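PDB 5DL8: benzoate transport porin BenP from Acinetobacter baumannii AB307-0294, which forms an outer-membrane beta-barrel of the OprD porin family and probably lets small substrates, by its name benzoate, pass. Local coordinates for residues L379-I384 with G395-F400. Sequence-based numbering, arbitrary orientation.
Sequences LQYIRI and GEDRLF
D397 OD1 is gripped by two donors from strand 379-384. The Y381 hydroxyl approaches on the anti side of the carboxylate, with OH 2.7 Å from D397 OD1. R383 NH1 comes from above the carboxylate plane, 3.0 Å from D397 OD1 in a salt bridge, and the oxygen lies in the guanidinium plane. Y381 has CG anti to its backbone N (chi1 175°), which lays the ring along the sheet and carries the hydroxyl along the strand toward R383, within reach of D397, so that OD1 sits at the ring edge. R383 bends at chi2 (71°), which turns its guanidinium across the neighbouring strand with one face over E396 N; a further salt bridge to D385 would help fix its rotation. The ladder beneath is an antiparallel hairpin pairing, in which Y381–L399 and R383–D397 are non-hydrogen-bonded pairs and Q380–F400, I382–R398 and I384–E396 hydrogen-bonded ones. Strands 377-388 and 394-406 are the last two of the barrel, and the latter also pairs with strand 25-39 to close the wall. Among the backbone bonds between these two strands, I384 N to E396 O (2.8 Å) is nearly straight. On the face bearing Q380, I382 and I384, R398 forms a salt bridge with E396, R398 NE lying 2.6 Å from E396 OE2, while E396 OE1 makes a second salt bridge to R37 of strand 25-39. I384 CD1 packs over one guanidinium face, 3.4 Å from R398 NH2. Farther along, Q380 OE1 lies 3.3 Å from F400 CD2, the amide steeply inclined to the ring (73°) and its NE2 hydrogen-bonded to N366.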
ATOM      1  N   LEU A 379     -15.840 -10.351  -7.554  1.00 29.16           N
ATOM      2  CA  LEU A 379     -15.877  -9.139  -8.330  1.00 29.68           C
ATOM      3  C   LEU A 379     -15.627  -7.938  -7.389  1.00 30.27           C
ATOM      4  O   LEU A 379     -16.070  -7.920  -6.194  1.00 29.40           O
ATOM      5  CB  LEU A 379     -17.250  -8.888  -9.023  1.00 30.98           C
ATOM      6  CG  LEU A 379     -17.891  -9.980  -9.819  1.00 32.21           C
ATOM      7  CD1 LEU A 379     -19.365  -9.578 -10.085  1.00 33.94           C
ATOM      8  CD2 LEU A 379     -17.143 -10.316 -11.063  1.00 33.18           C
ATOM      9  N   GLN A 380     -15.012  -6.905  -7.955  1.00 28.88           N
ATOM     10  CA  GLN A 380     -14.808  -5.655  -7.261  1.00 27.95           C
ATOM     11  C   GLN A 380     -14.916  -4.549  -8.254  1.00 27.78           C
ATOM     12  O   GLN A 380     -14.297  -4.642  -9.380  1.00 27.61           O
ATOM     13  CB  GLN A 380     -13.412  -5.610  -6.609  1.00 29.29           C
ATOM     14  CG  GLN A 380     -13.174  -4.406  -5.667  1.00 29.09           C
ATOM     15  CD  GLN A 380     -11.770  -4.405  -5.169  1.00 30.32           C
ATOM     16  OE1 GLN A 380     -10.794  -4.178  -5.930  1.00 30.84           O
ATOM     17  NE2 GLN A 380     -11.625  -4.752  -3.911  1.00 29.91           N
ATOM     18  N   TYR A 381     -15.692  -3.543  -7.840  1.00 26.40           N
ATOM     19  CA  TYR A 381     -15.916  -2.295  -8.521  1.00 26.71           C
ATOM     20  C   TYR A 381     -15.592  -1.101  -7.544  1.00 27.53           C
ATOM     21  O   TYR A 381     -16.136  -1.000  -6.379  1.00 24.32           O
ATOM     22  CB  TYR A 381     -17.370  -2.134  -8.983  1.00 28.91           C
ATOM     23  CG  TYR A 381     -17.678  -0.781  -9.605  1.00 29.72           C
ATOM     24  CD1 TYR A 381     -17.012  -0.351 -10.760  1.00 31.63           C
ATOM     25  CD2 TYR A 381     -18.522   0.093  -9.006  1.00 31.51           C
ATOM     26  CE1 TYR A 381     -17.229   0.899 -11.328  1.00 31.35           C
ATOM     27  CE2 TYR A 381     -18.764   1.367  -9.566  1.00 33.61           C
ATOM     28  CZ  TYR A 381     -18.092   1.765 -10.738  1.00 33.26           C
ATOM     29  OH  TYR A 381     -18.283   3.032 -11.306  1.00 33.98           O
ATOM     30  N   ILE A 382     -14.788  -0.184  -8.083  1.00 27.84           N
ATOM     31  CA  ILE A 382     -14.350   1.005  -7.425  1.00 28.25           C
ATOM     32  C   ILE A 382     -14.637   2.225  -8.292  1.00 27.61           C
ATOM     33  O   ILE A 382     -14.299   2.279  -9.542  1.00 29.72           O
ATOM     34  CB  ILE A 382     -12.904   0.904  -6.993  1.00 30.99           C
ATOM     35  CG1 ILE A 382     -12.813  -0.055  -5.839  1.00 33.77           C
ATOM     36  CG2 ILE A 382     -12.437   2.230  -6.348  1.00 33.24           C
ATOM     37  CD1 ILE A 382     -11.447  -0.629  -5.593  1.00 35.80           C
ATOM     38  N   ARG A 383     -15.312   3.189  -7.691  1.00 26.27           N
ATOM     39  CA  ARG A 383     -15.625   4.449  -8.360  1.00 27.43           C
ATOM     40  C   ARG A 383     -14.976   5.616  -7.598  1.00 27.25           C
ATOM     41  O   ARG A 383     -15.276   5.829  -6.399  1.00 28.08           O
ATOM     42  CB  ARG A 383     -17.165   4.690  -8.519  1.00 27.81           C
ATOM     43  CG  ARG A 383     -17.589   6.066  -9.014  1.00 28.35           C
ATOM     44  CD  ARG A 383     -17.211   6.206 -10.480  1.00 30.02           C
ATOM     45  NE  ARG A 383     -17.387   7.606 -10.961  1.00 31.77           N
ATOM     46  CZ  ARG A 383     -17.303   7.995 -12.251  1.00 31.46           C
ATOM     47  NH1 ARG A 383     -17.089   7.131 -13.222  1.00 31.36           N
ATOM     48  NH2 ARG A 383     -17.429   9.253 -12.558  1.00 31.37           N
ATOM     49  N   ILE A 384     -14.126   6.381  -8.286  1.00 26.58           N
ATOM     50  CA  ILE A 384     -13.510   7.586  -7.737  1.00 27.22           C
ATOM     51  C   ILE A 384     -13.981   8.816  -8.461  1.00 28.33           C
ATOM     52  O   ILE A 384     -14.052   8.847  -9.723  1.00 30.72           O
ATOM     53  CB  ILE A 384     -11.999   7.434  -7.785  1.00 28.40           C
ATOM     54  CG1 ILE A 384     -11.572   6.293  -6.813  1.00 30.48           C
ATOM     55  CG2 ILE A 384     -11.267   8.714  -7.285  1.00 27.72           C
ATOM     56  CD1 ILE A 384     -10.343   5.681  -7.388  1.00 33.22           C
ATOM     57  N   GLY A 395     -13.213  11.459 -13.117  1.00 32.01           N
ATOM     58  CA  GLY A 395     -13.971  10.248 -12.697  1.00 31.64           C
ATOM     59  C   GLY A 395     -13.232   9.009 -13.145  1.00 30.27           C
ATOM     60  O   GLY A 395     -12.889   8.895 -14.297  1.00 32.29           O
ATOM     61  N   GLU A 396     -13.014   8.089 -12.227  1.00 29.72           N
ATOM     62  CA  GLU A 396     -12.289   6.886 -12.447  1.00 28.73           C
ATOM     63  C   GLU A 396     -13.111   5.684 -12.067  1.00 29.00           C
ATOM     64  O   GLU A 396     -13.578   5.617 -10.881  1.00 27.45           O
ATOM     65  CB  GLU A 396     -10.995   6.840 -11.673  1.00 27.66           C
ATOM     66  CG  GLU A 396     -10.154   5.590 -11.884  1.00 29.12           C
ATOM     67  CD  GLU A 396      -8.734   5.645 -11.235  1.00 30.84           C
ATOM     68  OE1 GLU A 396      -8.281   6.731 -10.877  1.00 34.22           O
ATOM     69  OE2 GLU A 396      -8.084   4.614 -10.991  1.00 30.51           O
ATOM     70  N   ASP A 397     -13.197   4.721 -13.031  1.00 26.27           N
ATOM     71  CA  ASP A 397     -13.751   3.408 -12.814  1.00 26.62           C
ATOM     72  C   ASP A 397     -12.680   2.324 -12.770  1.00 25.38           C
ATOM     73  O   ASP A 397     -11.764   2.284 -13.576  1.00 24.60           O
ATOM     74  CB  ASP A 397     -14.776   3.061 -13.921  1.00 28.76           C
ATOM     75  CG  ASP A 397     -15.859   4.053 -14.028  1.00 30.02           C
ATOM     76  OD1 ASP A 397     -16.725   4.161 -13.183  1.00 34.69           O
ATOM     77  OD2 ASP A 397     -15.885   4.756 -14.970  1.00 32.08           O
ATOM     78  N   ARG A 398     -12.814   1.404 -11.828  1.00 26.15           N
ATOM     79  CA  ARG A 398     -11.965   0.226 -11.741  1.00 26.54           C
ATOM     80  C   ARG A 398     -12.854  -0.964 -11.509  1.00 27.77           C
ATOM     81  O   ARG A 398     -13.701  -0.916 -10.557  1.00 27.04           O
ATOM     82  CB  ARG A 398     -10.974   0.325 -10.611  1.00 26.97           C
ATOM     83  CG  ARG A 398     -10.106   1.617 -10.567  1.00 28.46           C
ATOM     84  CD  ARG A 398      -8.994   1.462  -9.547  1.00 29.54           C
ATOM     85  NE  ARG A 398      -8.324   2.709  -9.245  1.00 31.53           N
ATOM     86  CZ  ARG A 398      -7.865   3.122  -8.032  1.00 35.61           C
ATOM     87  NH1 ARG A 398      -7.884   2.378  -6.854  1.00 37.51           N
ATOM     88  NH2 ARG A 398      -7.317   4.319  -7.994  1.00 37.70           N
ATOM     89  N   LEU A 399     -12.669  -1.979 -12.360  1.00 26.56           N
ATOM     90  CA  LEU A 399     -13.503  -3.179 -12.370  1.00 27.70           C
ATOM     91  C   LEU A 399     -12.621  -4.378 -12.472  1.00 26.68           C
ATOM     92  O   LEU A 399     -11.702  -4.454 -13.348  1.00 24.54           O
ATOM     93  CB  LEU A 399     -14.505  -3.189 -13.562  1.00 30.76           C
ATOM     94  CG  LEU A 399     -15.619  -4.307 -13.576  1.00 34.49           C
ATOM     95  CD1 LEU A 399     -16.631  -4.303 -12.377  1.00 35.75           C
ATOM     96  CD2 LEU A 399     -16.426  -4.285 -14.866  1.00 36.78           C
ATOM     97  N   PHE A 400     -12.790  -5.285 -11.518  1.00 27.34           N
ATOM     98  CA  PHE A 400     -11.850  -6.403 -11.366  1.00 27.95           C
ATOM     99  C   PHE A 400     -12.641  -7.684 -11.293  1.00 30.24           C
ATOM    100  O   PHE A 400     -13.678  -7.729 -10.568  1.00 31.36           O
ATOM    101  CB  PHE A 400     -11.021  -6.290 -10.096  1.00 28.58           C
ATOM    102  CG  PHE A 400     -10.093  -5.061 -10.038  1.00 27.50           C
ATOM    103  CD1 PHE A 400      -8.952  -4.999 -10.766  1.00 26.63           C
ATOM    104  CD2 PHE A 400     -10.378  -3.984  -9.179  1.00 29.97           C
ATOM    105  CE1 PHE A 400      -8.127  -3.881 -10.719  1.00 26.78           C
ATOM    106  CE2 PHE A 400      -9.548  -2.860  -9.055  1.00 29.23           C
ATOM    107  CZ  PHE A 400      -8.406  -2.807  -9.830  1.00 27.62           C
TER